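Local atomic coordinates of UPF0403 protein yphP (Bacillus subtilis, PDB entry 3FHK), a protein that acts as a dithiol bacilliredoxin, removing bacillithiol from S-bacillithiolated proteins such as OhrR and MetE, and has disulfide isomerase activity. Residues A[21-26]-A[49-54]. The protein carries 2 engineered substitutions. Numbering follows the deposited sequence.
Sequences RELTGA and LVVVNS
L23, near the end of helix 2-24, lowers one methyl, CD1, onto the flat side-chain amide of N53. With CD1 anti to CA (chi2 174°), the leucine chain is extended and delivers that methyl to the strand. CD1 of L23 sits over the amide's face, 3.4 Å from ND2 of N53. CD1 of L23 also meets CG1 of V51 at 4.0 Å. Alternation along strand 47-53 explains the pairing: V51 and N53 turn to the helix, V52 to the other side. Branched valine suits a buried central strand, and leucine's apolar end suits a site lined by hydrocarbon and an amide face. Asparagine's buried polar atoms have partners: ND2 donates to M19 O in the same helix, and OD1 of N53 accepts from NH1 of R64 in helix 57-73 and, weakly, from the backbone N of S54 at 2.8 Å. R64 also forms a salt bridge with E22. The strand ends close to the CXC motif of this thioredoxin-superfamily protein, the side chain of N53 lying about 8 Å from that of the nucleophile C56. Chemically, L23 adds only dispersion, whereas hydrogen bonds at both ends of the N53 amide fix its rotation and hold its face toward the leucine.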
ATOM      1  N   ARG A  21       1.720 -24.910   1.108  1.00 49.92           N
ATOM      2  CA  ARG A  21       2.001 -25.957   2.080  1.00 48.15           C
ATOM      3  C   ARG A  21       0.770 -26.807   2.380  1.00 39.53           C
ATOM      4  O   ARG A  21       0.887 -28.004   2.645  1.00 34.52           O
ATOM      5  CB  ARG A  21       2.568 -25.365   3.364  1.00 45.91           C
ATOM      6  CG  ARG A  21       4.041 -25.031   3.292  1.00 53.72           C
ATOM      7  CD  ARG A  21       4.505 -24.520   4.646  1.00 69.13           C
ATOM      8  NE  ARG A  21       5.909 -24.127   4.647  1.00 80.22           N
ATOM      9  CZ  ARG A  21       6.403 -23.137   5.387  1.00 82.56           C
ATOM     10  NH1 ARG A  21       5.600 -22.427   6.171  1.00 73.81           N
ATOM     11  NH2 ARG A  21       7.696 -22.842   5.329  1.00 86.89           N
ATOM     12  N   GLU A  22      -0.407 -26.195   2.321  1.00 31.13           N
ATOM     13  CA  GLU A  22      -1.636 -26.953   2.512  1.00 31.03           C
ATOM     14  C   GLU A  22      -1.667 -28.200   1.618  1.00 39.70           C
ATOM     15  O   GLU A  22      -2.054 -29.275   2.074  1.00 42.01           O
ATOM     16  CB  GLU A  22      -2.873 -26.082   2.288  1.00 40.64           C
ATOM     17  CG  GLU A  22      -4.181 -26.855   2.389  1.00 56.86           C
ATOM     18  CD  GLU A  22      -5.379 -25.961   2.661  1.00 70.36           C
ATOM     19  OE1 GLU A  22      -5.188 -24.729   2.744  1.00 76.15           O
ATOM     20  OE2 GLU A  22      -6.507 -26.492   2.798  1.00 69.64           O
ATOM     21  N   LEU A  23      -1.242 -28.057   0.359  1.00 34.27           N
ATOM     22  CA  LEU A  23      -1.146 -29.194  -0.556  1.00 30.56           C
ATOM     23  C   LEU A  23       0.173 -29.954  -0.437  1.00 31.59           C
ATOM     24  O   LEU A  23       0.180 -31.188  -0.411  1.00 38.94           O
ATOM     25  CB  LEU A  23      -1.346 -28.747  -2.014  1.00 34.53           C
ATOM     26  CG  LEU A  23      -2.730 -28.185  -2.348  1.00 36.14           C
ATOM     27  CD1 LEU A  23      -2.776 -27.630  -3.765  1.00 34.04           C
ATOM     28  CD2 LEU A  23      -3.803 -29.258  -2.147  1.00 30.24           C
ATOM     29  N   THR A  24       1.286 -29.222  -0.369  1.00 32.30           N
ATOM     30  CA  THR A  24       2.603 -29.855  -0.458  1.00 38.66           C
ATOM     31  C   THR A  24       2.913 -30.644   0.800  1.00 52.02           C
ATOM     32  O   THR A  24       3.549 -31.700   0.740  1.00 55.07           O
ATOM     33  CB  THR A  24       3.739 -28.845  -0.775  1.00 43.17           C
ATOM     34  OG1 THR A  24       3.775 -27.809   0.211  1.00 47.13           O
ATOM     35  CG2 THR A  24       3.506 -28.203  -2.149  1.00 42.87           C
ATOM     36  N   GLY A  25       2.441 -30.139   1.935  1.00 49.78           N
ATOM     37  CA  GLY A  25       2.578 -30.853   3.185  1.00 50.86           C
ATOM     38  C   GLY A  25       1.722 -32.101   3.197  1.00 46.04           C
ATOM     39  O   GLY A  25       1.810 -32.910   4.107  1.00 50.72           O
ATOM     40  N   ALA A  26       0.874 -32.246   2.186  1.00 46.46           N
ATOM     41  CA  ALA A  26       0.049 -33.440   2.066  1.00 45.03           C
ATOM     42  C   ALA A  26       0.567 -34.362   0.953  1.00 46.26           C
ATOM     43  O   ALA A  26      -0.146 -35.244   0.480  1.00 48.18           O
ATOM     44  CB  ALA A  26      -1.394 -33.059   1.819  1.00 39.56           C
ATOM     45  N   LEU A  49      -3.394 -37.264  -9.766  1.00 29.13           N
ATOM     46  CA  LEU A  49      -4.301 -36.171  -9.447  1.00 33.20           C
ATOM     47  C   LEU A  49      -3.533 -34.867  -9.553  1.00 31.27           C
ATOM     48  O   LEU A  49      -2.547 -34.651  -8.851  1.00 32.96           O
ATOM     49  CB  LEU A  49      -4.899 -36.312  -8.045  1.00 25.18           C
ATOM     50  CG  LEU A  49      -5.834 -35.154  -7.684  1.00 33.58           C
ATOM     51  CD1 LEU A  49      -7.009 -35.147  -8.633  1.00 31.43           C
ATOM     52  CD2 LEU A  49      -6.313 -35.219  -6.218  1.00 26.46           C
ATOM     53  N   VAL A  50      -3.980 -34.014 -10.459  1.00 32.71           N
ATOM     54  CA  VAL A  50      -3.408 -32.698 -10.620  1.00 28.92           C
ATOM     55  C   VAL A  50      -4.395 -31.730  -9.995  1.00 32.52           C
ATOM     56  O   VAL A  50      -5.603 -31.776 -10.269  1.00 31.01           O
ATOM     57  CB  VAL A  50      -3.208 -32.351 -12.121  1.00 32.61           C
ATOM     58  CG1 VAL A  50      -2.734 -30.909 -12.291  1.00 26.11           C
ATOM     59  CG2 VAL A  50      -2.220 -33.343 -12.785  1.00 18.15           C
ATOM     60  N   VAL A  51      -3.892 -30.869  -9.126  1.00 31.92           N
ATOM     61  CA  VAL A  51      -4.722 -29.810  -8.578  1.00 32.16           C
ATOM     62  C   VAL A  51      -4.222 -28.477  -9.093  1.00 32.04           C
ATOM     63  O   VAL A  51      -3.053 -28.123  -8.925  1.00 30.74           O
ATOM     64  CB  VAL A  51      -4.718 -29.799  -7.043  1.00 32.12           C
ATOM     65  CG1 VAL A  51      -5.520 -28.603  -6.519  1.00 24.29           C
ATOM     66  CG2 VAL A  51      -5.279 -31.111  -6.510  1.00 27.45           C
ATOM     67  N   VAL A  52      -5.106 -27.757  -9.760  1.00 28.28           N
ATOM     68  CA  VAL A  52      -4.799 -26.395 -10.143  1.00 27.54           C
ATOM     69  C   VAL A  52      -5.236 -25.481  -9.018  1.00 30.94           C
ATOM     70  O   VAL A  52      -6.432 -25.219  -8.829  1.00 33.67           O
ATOM     71  CB  VAL A  52      -5.480 -26.008 -11.445  1.00 23.89           C
ATOM     72  CG1 VAL A  52      -5.228 -24.535 -11.732  1.00 20.15           C
ATOM     73  CG2 VAL A  52      -4.945 -26.877 -12.562  1.00 32.65           C
ATOM     74  N   ASN A  53      -4.246 -25.019  -8.265  1.00 30.93           N
ATOM     75  CA  ASN A  53      -4.477 -24.277  -7.042  1.00 32.43           C
ATOM     76  C   ASN A  53      -4.799 -22.820  -7.358  1.00 33.49           C
ATOM     77  O   ASN A  53      -4.650 -22.388  -8.501  1.00 31.28           O
ATOM     78  CB  ASN A  53      -3.250 -24.398  -6.135  1.00 33.71           C
ATOM     79  CG  ASN A  53      -3.577 -24.166  -4.669  1.00 35.97           C
ATOM     80  OD1 ASN A  53      -4.732 -23.941  -4.302  1.00 31.29           O
ATOM     81  ND2 ASN A  53      -2.552 -24.208  -3.825  1.00 34.97           N
ATOM     82  N   SER A  54      -5.256 -22.078  -6.349  1.00 37.83           N
ATOM     83  CA  SER A  54      -5.700 -20.697  -6.532  1.00 37.96           C
ATOM     84  C   SER A  54      -5.833 -19.999  -5.177  1.00 42.07           C
ATOM     85  O   SER A  54      -5.981 -20.655  -4.154  1.00 37.05           O
ATOM     86  CB  SER A  54      -7.049 -20.670  -7.267  1.00 33.26           C
ATOM     87  OG  SER A  54      -7.713 -19.421  -7.104  1.00 43.56           O
TER